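Local coordinates for protein alpha-L-arabinofuranosidase B (Aspergillus kawachii, PDB 6SXT) that releases terminal non-reducing alpha-L-arabinofuranosyl residues by hydrolysis from arabinan, arabinoxylan and arabinogalactan, as a two-domain family 54 glycoside hydrolase, at residues H178-Y183 against M268-A273; Y192-G197 against E214-G219; A427-G432 against D472-I477. All blocks are in the same frame, centred on the assembly; numbering follows the deposited sequence.

Interaction 1: H178-Y183 against M268-A273. With LXE ([(1~{S},2~{S},3~{S},4~{S})-2-(hydroxymethyl)-3,4-bis(oxidanyl)cyclopentyl]azanium), chain G.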
loop_
_atom_site.group_PDB
_atom_site.type_symbol
_atom_site.label_atom_id
_atom_site.label_comp_id
_atom_site.label_asym_id
_atom_site.label_seq_id
_atom_site.Cartn_x
_atom_site.Cartn_y
_atom_site.Cartn_z
ATOM N N HIS A 178 15.220 4.295 -19.855
ATOM C CA HIS A 178 15.924 3.492 -18.834
ATOM C C HIS A 178 14.934 2.952 -17.788
ATOM O O HIS A 178 15.354 2.512 -16.715
ATOM C CB HIS A 178 17.052 4.296 -18.175
ATOM C CG HIS A 178 18.187 4.512 -19.146
ATOM N ND1 HIS A 178 19.394 3.840 -19.022
ATOM C CD2 HIS A 178 18.299 5.295 -20.253
ATOM C CE1 HIS A 178 20.210 4.195 -20.020
ATOM N NE2 HIS A 178 19.595 5.121 -20.754
ATOM N N MET A 179 13.665 2.937 -18.147
ATOM C CA MET A 179 12.606 2.340 -17.296
ATOM C C MET A 179 11.529 1.791 -18.214
ATOM O O MET A 179 11.290 2.297 -19.325
ATOM C CB MET A 179 11.950 3.388 -16.395
ATOM C CG MET A 179 12.734 3.626 -15.141
ATOM S SD MET A 179 12.015 4.911 -14.127
ATOM C CE MET A 179 10.593 3.971 -13.560
ATOM N N GLU A 180 10.840 0.770 -17.734
ATOM C CA GLU A 180 9.546 0.365 -18.313
ATOM C C GLU A 180 8.743 -0.307 -17.193
ATOM O O GLU A 180 9.033 -1.498 -16.856
ATOM C CB GLU A 180 9.780 -0.605 -19.437
ATOM C CG GLU A 180 8.505 -0.979 -20.190
ATOM C CD GLU A 180 8.803 -1.798 -21.423
ATOM O OE1 GLU A 180 9.247 -2.949 -21.311
ATOM O OE2 GLU A 180 8.593 -1.224 -22.547
ATOM N N ALA A 181 7.842 0.457 -16.615
ATOM C CA ALA A 181 7.098 -0.004 -15.434
ATOM C C ALA A 181 5.655 0.476 -15.499
ATOM O O ALA A 181 5.320 1.529 -16.044
ATOM C CB ALA A 181 7.798 0.494 -14.198
ATOM N N ILE A 182 4.779 -0.364 -14.954
ATOM C CA ILE A 182 3.389 0.016 -14.632
ATOM C C ILE A 182 3.385 1.192 -13.680
ATOM O O ILE A 182 4.067 1.130 -12.655
ATOM C CB ILE A 182 2.630 -1.176 -14.046
ATOM C CG1 ILE A 182 2.549 -2.333 -15.023
ATOM C CG2 ILE A 182 1.260 -0.722 -13.559
ATOM C CD1 ILE A 182 2.164 -3.651 -14.340
ATOM N N TYR A 183 2.551 2.167 -13.960
ATOM C CA TYR A 183 2.229 3.253 -13.035
ATOM C C TYR A 183 0.709 3.257 -12.797
ATOM O O TYR A 183 -0.057 3.077 -13.749
ATOM C CB TYR A 183 2.644 4.613 -13.635
ATOM C CG TYR A 183 2.074 5.773 -12.866
ATOM C CD1 TYR A 183 2.749 6.313 -11.779
ATOM C CD2 TYR A 183 0.854 6.346 -13.188
ATOM C CE1 TYR A 183 2.209 7.320 -11.005
ATOM C CE2 TYR A 183 0.305 7.358 -12.428
ATOM C CZ TYR A 183 0.975 7.866 -11.337
ATOM O OH TYR A 183 0.416 8.831 -10.533
ATOM N N MET A 268 14.749 1.273 -26.598
ATOM C CA MET A 268 14.809 1.450 -25.131
ATOM C C MET A 268 16.192 1.043 -24.619
ATOM O O MET A 268 16.906 0.295 -25.361
ATOM C CB MET A 268 13.728 0.579 -24.437
ATOM C CG MET A 268 12.307 1.012 -24.779
ATOM S SD MET A 268 11.741 2.502 -24.097
ATOM C CE MET A 268 11.519 1.981 -22.374
ATOM N N SER A 269 16.475 1.451 -23.384
ATOM C CA SER A 269 17.741 1.212 -22.650
ATOM C C SER A 269 17.439 0.590 -21.275
ATOM O O SER A 269 17.872 1.137 -20.265
ATOM C CB SER A 269 18.477 2.495 -22.499
ATOM O OG SER A 269 18.758 3.003 -23.786
ATOM N N LYS A 270 16.641 -0.475 -21.248
ATOM C CA LYS A 270 16.228 -0.990 -19.919
ATOM C C LYS A 270 17.438 -1.567 -19.190
ATOM O O LYS A 270 18.358 -2.139 -19.867
ATOM C CB LYS A 270 15.147 -2.029 -20.098
ATOM C CG LYS A 270 13.906 -1.420 -20.738
ATOM C CD LYS A 270 12.796 -2.400 -20.792
ATOM C CE LYS A 270 13.109 -3.641 -21.531
ATOM N NZ LYS A 270 13.207 -3.330 -22.997
ATOM N N GLU A 271 17.421 -1.469 -17.867
ATOM C CA GLU A 271 18.584 -1.886 -17.048
ATOM C C GLU A 271 18.302 -3.181 -16.275
ATOM O O GLU A 271 19.263 -3.758 -15.750
ATOM C CB GLU A 271 18.973 -0.730 -16.154
ATOM C CG GLU A 271 19.330 0.528 -16.957
ATOM C CD GLU A 271 20.044 1.600 -16.164
ATOM O OE1 GLU A 271 20.342 1.378 -14.974
ATOM O OE2 GLU A 271 20.212 2.726 -16.720
ATOM N N GLY A 272 17.026 -3.601 -16.147
ATOM C CA GLY A 272 16.707 -4.896 -15.540
ATOM C C GLY A 272 16.485 -4.880 -14.031
ATOM O O GLY A 272 16.159 -5.925 -13.505
ATOM N N ALA A 273 16.571 -3.760 -13.344
ATOM C CA ALA A 273 16.248 -3.701 -11.908
ATOM C C ALA A 273 14.720 -3.815 -11.774
ATOM O O ALA A 273 14.020 -3.504 -12.756
ATOM C CB ALA A 273 16.742 -2.421 -11.289
HETATM C "C1'" LXE G . 12.516 9.421 -13.427
HETATM C "C2'" LXE G . 11.968 8.421 -12.407
HETATM O "O2'" LXE G . 12.762 7.294 -12.315
HETATM C "C3'" LXE G . 10.640 8.162 -12.972
HETATM O "O3'" LXE G . 9.843 7.376 -11.991
HETATM C "C4'" LXE G . 10.097 9.570 -13.096
HETATM C "C5'" LXE G . 8.992 9.690 -14.130
HETATM O "O5'" LXE G . 9.322 9.185 -15.405
HETATM C "C6'" LXE G . 11.381 10.413 -13.471
HETATM N "N1'" LXE G . 11.496 11.459 -12.414
HETATM O O HOH W 1 15.028 -0.230 -17.009
HETATM O O HOH W 2 10.648 -3.444 -23.529
#

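Interaction 2: Y192-G197 against E214-G219. With EDO (1,2-ethanediol), chain P.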
loop_
_atom_site.group_PDB
_atom_site.type_symbol
_atom_site.label_atom_id
_atom_site.label_comp_id
_atom_site.label_asym_id
_atom_site.label_seq_id
_atom_site.Cartn_x
_atom_site.Cartn_y
_atom_site.Cartn_z
ATOM N N TYR A 192 -1.573 11.617 -18.965
ATOM C CA TYR A 192 -2.862 11.371 -18.285
ATOM C C TYR A 192 -3.879 10.963 -19.332
ATOM O O TYR A 192 -3.646 10.990 -20.584
ATOM C CB TYR A 192 -3.247 12.559 -17.400
ATOM C CG TYR A 192 -3.420 13.826 -18.215
ATOM C CD1 TYR A 192 -4.625 14.118 -18.829
ATOM C CD2 TYR A 192 -2.350 14.682 -18.432
ATOM C CE1 TYR A 192 -4.793 15.269 -19.608
ATOM C CE2 TYR A 192 -2.495 15.828 -19.227
ATOM C CZ TYR A 192 -3.722 16.120 -19.805
ATOM O OH TYR A 192 -3.901 17.223 -20.618
ATOM N N GLY A 193 -4.982 10.386 -18.857
ATOM C CA GLY A 193 -6.026 9.850 -19.716
ATOM C C GLY A 193 -7.328 10.652 -19.570
ATOM O O GLY A 193 -7.292 11.808 -19.047
ATOM N N ALA A 194 -8.409 10.023 -19.998
ATOM C CA ALA A 194 -9.789 10.568 -19.939
ATOM C C ALA A 194 -10.255 10.663 -18.484
ATOM O O ALA A 194 -9.855 9.844 -17.593
ATOM C CB ALA A 194 -10.703 9.742 -20.790
ATOM N N GLY A 195 -11.070 11.670 -18.164
ATOM C CA GLY A 195 -11.688 11.808 -16.836
ATOM C C GLY A 195 -10.764 12.317 -15.758
ATOM O O GLY A 195 -9.796 13.023 -16.066
ATOM N N ASP A 196 -11.030 11.922 -14.522
ATOM C CA ASP A 196 -10.364 12.467 -13.309
ATOM C C ASP A 196 -9.300 11.497 -12.745
ATOM O O ASP A 196 -8.658 11.843 -11.728
ATOM C CB ASP A 196 -11.363 12.740 -12.197
ATOM C CG ASP A 196 -12.257 13.940 -12.467
ATOM O OD1 ASP A 196 -11.839 14.842 -13.218
ATOM O OD2 ASP A 196 -13.371 13.922 -11.965
ATOM N N GLY A 197 -9.102 10.349 -13.389
ATOM C CA GLY A 197 -8.091 9.396 -12.906
ATOM C C GLY A 197 -8.667 8.493 -11.825
ATOM O O GLY A 197 -9.857 8.494 -11.517
ATOM N N GLU A 214 2.895 12.411 -25.743
ATOM C CA GLU A 214 3.131 13.047 -24.438
ATOM C C GLU A 214 1.829 13.694 -23.971
ATOM O O GLU A 214 0.996 14.100 -24.867
ATOM C CB GLU A 214 4.247 14.095 -24.388
ATOM C CG GLU A 214 5.644 13.485 -24.301
ATOM C CD GLU A 214 6.768 14.509 -24.334
ATOM O OE1 GLU A 214 6.507 15.647 -24.774
ATOM O OE2 GLU A 214 7.881 14.200 -23.902
ATOM N N GLY A 215 1.599 13.699 -22.658
ATOM C CA GLY A 215 0.383 14.292 -22.051
ATOM C C GLY A 215 -0.888 13.470 -22.291
ATOM O O GLY A 215 -0.908 12.273 -22.026
ATOM N N TYR A 216 -1.972 14.087 -22.781
ATOM C CA TYR A 216 -3.309 13.451 -22.915
ATOM C C TYR A 216 -3.347 12.401 -24.009
ATOM O O TYR A 216 -2.929 12.640 -25.149
ATOM C CB TYR A 216 -4.336 14.565 -23.172
ATOM C CG TYR A 216 -5.756 14.095 -23.319
ATOM C CD1 TYR A 216 -6.424 13.552 -22.239
ATOM C CD2 TYR A 216 -6.418 14.152 -24.542
ATOM C CE1 TYR A 216 -7.751 13.158 -22.355
ATOM C CE2 TYR A 216 -7.737 13.731 -24.673
ATOM C CZ TYR A 216 -8.410 13.258 -23.570
ATOM O OH TYR A 216 -9.686 12.813 -23.756
ATOM N N ASN A 217 -3.955 11.255 -23.713
ATOM C CA ASN A 217 -4.362 10.234 -24.686
ATOM C C ASN A 217 -5.777 9.822 -24.308
ATOM O O ASN A 217 -6.005 9.430 -23.122
ATOM C CB ASN A 217 -3.417 9.057 -24.737
ATOM C CG ASN A 217 -2.056 9.424 -25.288
ATOM O OD1 ASN A 217 -1.844 9.195 -26.501
ATOM N ND2 ASN A 217 -1.151 9.854 -24.392
ATOM N N SER A 218 -6.708 10.019 -25.248
ATOM C CA SER A 218 -8.162 9.881 -24.977
ATOM C C SER A 218 -8.493 8.429 -24.689
ATOM O O SER A 218 -9.578 8.163 -24.149
ATOM C CB SER A 218 -8.972 10.459 -26.179
ATOM O OG SER A 218 -8.756 9.620 -27.351
ATOM N N GLY A 219 -7.703 7.491 -25.201
ATOM C CA GLY A 219 -8.077 6.086 -25.153
ATOM C C GLY A 219 -7.695 5.440 -23.818
ATOM O O GLY A 219 -7.921 4.222 -23.743
HETATM C C1 EDO P . -5.484 6.550 -27.126
HETATM O O1 EDO P . -5.823 7.945 -27.191
HETATM C C2 EDO P . -4.113 6.081 -26.694
HETATM O O2 EDO P . -3.884 5.376 -25.383
#

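Interaction 3: A427-G432 against D472-I477. With NAG (2-acetamido-2-deoxy-beta-D-glucopyranose), chain D.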
loop_
_atom_site.group_PDB
_atom_site.type_symbol
_atom_site.label_atom_id
_atom_site.label_comp_id
_atom_site.label_asym_id
_atom_site.label_seq_id
_atom_site.Cartn_x
_atom_site.Cartn_y
_atom_site.Cartn_z
ATOM N N ALA A 427 -6.945 -4.141 20.973
ATOM C CA ALA A 427 -5.803 -3.461 21.574
ATOM C C ALA A 427 -4.592 -4.387 21.667
ATOM O O ALA A 427 -4.728 -5.563 22.073
ATOM C CB ALA A 427 -6.128 -2.930 22.962
ATOM N N LEU A 428 -3.432 -3.850 21.384
ATOM C CA LEU A 428 -2.189 -4.643 21.444
ATOM C C LEU A 428 -1.941 -5.163 22.862
ATOM O O LEU A 428 -1.311 -6.224 22.997
ATOM C CB LEU A 428 -1.007 -3.875 20.916
ATOM C CG LEU A 428 -1.083 -3.424 19.463
ATOM C CD1 LEU A 428 0.292 -2.950 19.000
ATOM C CD2 LEU A 428 -1.622 -4.489 18.541
ATOM N N ASN A 429 -2.389 -4.453 23.915
ATOM C CA ASN A 429 -2.226 -4.967 25.296
ATOM C C ASN A 429 -3.488 -5.630 25.816
ATOM O O ASN A 429 -3.540 -5.929 27.012
ATOM C CB ASN A 429 -1.720 -3.839 26.215
ATOM C CG ASN A 429 -2.792 -2.831 26.527
ATOM O OD1 ASN A 429 -3.918 -2.985 26.062
ATOM N ND2 ASN A 429 -2.399 -1.815 27.288
ATOM N N GLY A 430 -4.516 -5.841 25.001
ATOM C CA GLY A 430 -5.784 -6.459 25.404
ATOM C C GLY A 430 -6.731 -5.546 26.171
ATOM O O GLY A 430 -7.792 -6.005 26.503
ATOM N N GLU A 431 -6.418 -4.259 26.309
ATOM C CA GLU A 431 -7.306 -3.325 27.046
ATOM C C GLU A 431 -7.931 -2.354 26.039
ATOM O O GLU A 431 -7.360 -1.272 25.831
ATOM C CB GLU A 431 -6.496 -2.598 28.108
ATOM C CG GLU A 431 -5.815 -3.502 29.133
ATOM C CD GLU A 431 -5.127 -2.729 30.264
ATOM O OE1 GLU A 431 -5.766 -1.824 30.813
ATOM O OE2 GLU A 431 -3.977 -3.035 30.582
ATOM N N GLY A 432 -9.054 -2.741 25.466
ATOM C CA GLY A 432 -9.862 -1.902 24.560
ATOM C C GLY A 432 -9.395 -1.989 23.124
ATOM O O GLY A 432 -9.446 -3.096 22.519
ATOM N N ASP A 472 0.943 2.233 25.056
ATOM C CA ASP A 472 0.724 3.644 24.637
ATOM C C ASP A 472 -0.169 3.723 23.393
ATOM O O ASP A 472 -0.604 4.838 23.083
ATOM C CB ASP A 472 2.013 4.400 24.395
ATOM C CG ASP A 472 2.935 4.561 25.613
ATOM O OD1 ASP A 472 2.516 4.141 26.746
ATOM O OD2 ASP A 472 4.046 5.048 25.370
ATOM N N VAL A 473 -0.476 2.582 22.744
ATOM C CA VAL A 473 -1.428 2.570 21.604
ATOM C C VAL A 473 -2.710 1.835 21.969
ATOM O O VAL A 473 -3.524 1.588 21.062
ATOM C CB VAL A 473 -0.778 1.981 20.332
ATOM C CG1 VAL A 473 0.482 2.703 19.940
ATOM C CG2 VAL A 473 -0.582 0.464 20.432
ATOM N N SER A 474 -2.963 1.537 23.235
ATOM C CA SER A 474 -4.151 0.804 23.664
ATOM C C SER A 474 -5.019 1.746 24.501
ATOM O O SER A 474 -4.483 2.314 25.496
ATOM C CB SER A 474 -3.782 -0.434 24.434
ATOM O OG SER A 474 -3.030 -1.342 23.586
ATOM N N PHE A 475 -6.269 1.891 24.135
ATOM C CA PHE A 475 -7.217 2.822 24.813
ATOM C C PHE A 475 -8.503 2.101 25.111
ATOM O O PHE A 475 -9.069 1.422 24.254
ATOM C CB PHE A 475 -7.487 4.039 23.937
ATOM C CG PHE A 475 -6.244 4.793 23.618
ATOM C CD1 PHE A 475 -5.732 5.778 24.469
ATOM C CD2 PHE A 475 -5.505 4.489 22.483
ATOM C CE1 PHE A 475 -4.590 6.467 24.150
ATOM C CE2 PHE A 475 -4.355 5.182 22.175
ATOM C CZ PHE A 475 -3.877 6.172 22.997
ATOM N N GLU A 476 -9.037 2.284 26.323
ATOM C CA GLU A 476 -10.362 1.756 26.665
ATOM C C GLU A 476 -11.443 2.709 26.195
ATOM O O GLU A 476 -11.302 3.937 26.369
ATOM C CB GLU A 476 -10.471 1.537 28.171
ATOM C CG GLU A 476 -9.704 0.315 28.652
ATOM C CD GLU A 476 -10.386 -1.021 28.398
ATOM O OE1 GLU A 476 -11.457 -1.070 27.764
ATOM O OE2 GLU A 476 -9.824 -2.024 28.878
ATOM N N ILE A 477 -12.500 2.165 25.638
ATOM C CA ILE A 477 -13.660 2.920 25.110
ATOM C C ILE A 477 -14.638 3.043 26.272
ATOM O O ILE A 477 -15.116 2.018 26.777
ATOM C CB ILE A 477 -14.308 2.234 23.916
ATOM C CG1 ILE A 477 -13.316 1.963 22.785
ATOM C CG2 ILE A 477 -15.512 3.036 23.437
ATOM C CD1 ILE A 477 -13.829 0.958 21.775
HETATM C C1 NAG D . -3.175 -9.643 22.935
HETATM C C2 NAG D . -3.452 -9.644 24.434
HETATM C C3 NAG D . -4.795 -10.338 24.727
HETATM C C4 NAG D . -5.916 -9.758 23.849
HETATM C C5 NAG D . -5.483 -9.558 22.400
HETATM C C6 NAG D . -6.511 -8.722 21.596
HETATM C C7 NAG D . -1.365 -9.515 25.731
HETATM C C8 NAG D . -0.245 -10.263 26.370
HETATM N N2 NAG D . -2.336 -10.249 25.167
HETATM O O3 NAG D . -5.159 -10.237 26.143
HETATM O O4 NAG D . -7.108 -10.541 23.965
HETATM O O5 NAG D . -4.209 -8.903 22.263
HETATM O O6 NAG D . -6.722 -7.433 22.248
HETATM O O7 NAG D . -1.398 -8.284 25.732
HETATM O O HOH W 3 -8.112 -1.390 31.192
#

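Interaction 1: H178-Y183 against M268-A273
H178 and E271 form a His-carboxylate hydrogen bond in the beta-rich catalytic domain, where the entry to strand 180-185 meets the loop leading into strand 273-276. The two segments run nearly perpendicular, their end-to-end directions 98° apart. H178 ND1 donates to E271 OE2 over 2.7 Å, with an N-H...O angle of 154°. The bond uses the anti lone pair of OE2, and the carboxylate plane stands almost upright to the imidazole. T174 also bonds OE2 and the backbone N of T169 bonds OE1, so the acceptor is itself held in place.

This is the solvent side of the contact: H178, S269 and E271 are all partly exposed, and a sulfate ion touches the histidine. One face of the ring is nevertheless covered, S269 CB lying 3.5 Å from its centroid, close to the normal, a CH-pi contact. H178 CG is anti to the carbonyl carbon (chi1 -70°), which turns the ring out over S269. Water 1 bridges the backbones here, accepting from E271 N and donating weakly to H178 O.

E180 and K270, by contrast, are a buried charged pair packed through their aliphatic parts, E180 CB lying 3.8 Å from K270 CD. E180 OE1 and K270 NZ are 4.3 Å apart, beyond salt-bridge range, and water 2 bridges them. Their stronger partners lie elsewhere: R259 pairs with E180, and the backbone oxygens of G141 and E143 take the lysine.

M179 turns from the loop into the inhibitor pocket beside D203, a substrate-binding residue, and its SD comes within 3.1 Å of O2' of the cyclopentyl inhibitor.

Interaction 2: Y192-G197 against E214-G219
A single parallel-running beta bridge, Y192 with Y216, joins two surface loops of the catalytic domain, with the touching backbones only 20° apart in direction. Y192 N donates to G215 O, and N217 N donates to Y192 O, each over 3.2 Å. CA-H...O contacts accompany them, Y216 CA lying 3.4 Å from Y192 O and G193 CA equally close to N217 O.

The tyrosines pack beside this bridge. Y192 CG sits between its backbone N and carbonyl carbon (chi1 61°), which folds the ring back across the neighbouring loop; the peptide between G215 and Y216 lies over one face, near the rim. Y216 instead sends its ring along G193, with CG opposite its own backbone N. The rings meet obliquely, Y192 CE1 being 3.5 Å from Y216 CD1, and their planes are inclined by 41°. G193 O lies in the plane of the Y216 ring at its edge, 3.6 Å from Y216 CE1.

At the far side of the 214-219 loop, G219 N donates weakly to O1 of an ethanediol, probably a crystallisation additive, at 2.8 Å. N217 ND2 turns to S210 OG and D213 O, and S210 also bonds Y192 O. The bridge thereby ties the loop between strands 180-185 and 199-203 to the one between strands 208-209 and 227-235.

Interaction 3: A427-G432 against D472-I477
S474 OG is the polar atom on which this contact of the beta-trefoil arabinose-binding domain turns: N429 N donates to it over 3.2 Å at an N-H...O angle of 158°, and N470 O, outside the two segments, is its stronger partner. The serine follows helix 469-472 and leads into strand 475-479, while N429 belongs to the type I beta turn from A427 to G430. That turn is closed by G430 N bonding A427 O.

Within the loop, N429 OD1 accepts from E431 N over 2.8 Å, completing an Asx turn, with the donor tilted 33° from the carbonyl plane. N429 CG lies between the backbone N and the carbonyl carbon (chi1 74°), and this rotation lays the amide against S474, whose CB is 3.0 Å from OD1. The amide nitrogen is taken by N471 and T339, so both ends of the group are fixed. Alongside, A427 CB meets the serine hydroxyl, and L428 CD1 packs on V473 CG2 at 3.8 Å.

The other end of the contact is polar. E476 bends back at chi2 to bring its carboxylate over the E431-G432 peptide, and G432 CA approaches F475 O to 3.4 Å, where the lack of a side chain makes room. The like charges E431 OE1 and E476 OE2 are 4.5 Å apart; water 3 lies between them and may ease the repulsion, though its contact to E431 is doubtfully short.

Where the turn meets the catalytic domain, with N67 ND2 bonding L428 O, O6 of the N-acetylglucosamine donates to A427 O over 2.7 Å.

In the fold
Interactions 1 and 2 share the catalytic domain, their centres 22 Å apart and their nearest atoms about 8 Å apart, without touching. The chain between 178-183 and 268-273 includes both loops of interaction 2, as well as the nucleophile E205. Interaction 1 reaches the inhibitor pocket directly through M179; interaction 2 is linked to it less closely, through E214, which bonds the substrate-binding N207. Interaction 3 lies across the centre of the chain, its centre 46 Å from each of the others. Segment 472-477 begins with D472, a substrate-binding residue of the arabinose-binding domain, whereas interaction 1 touches the catalytic pocket.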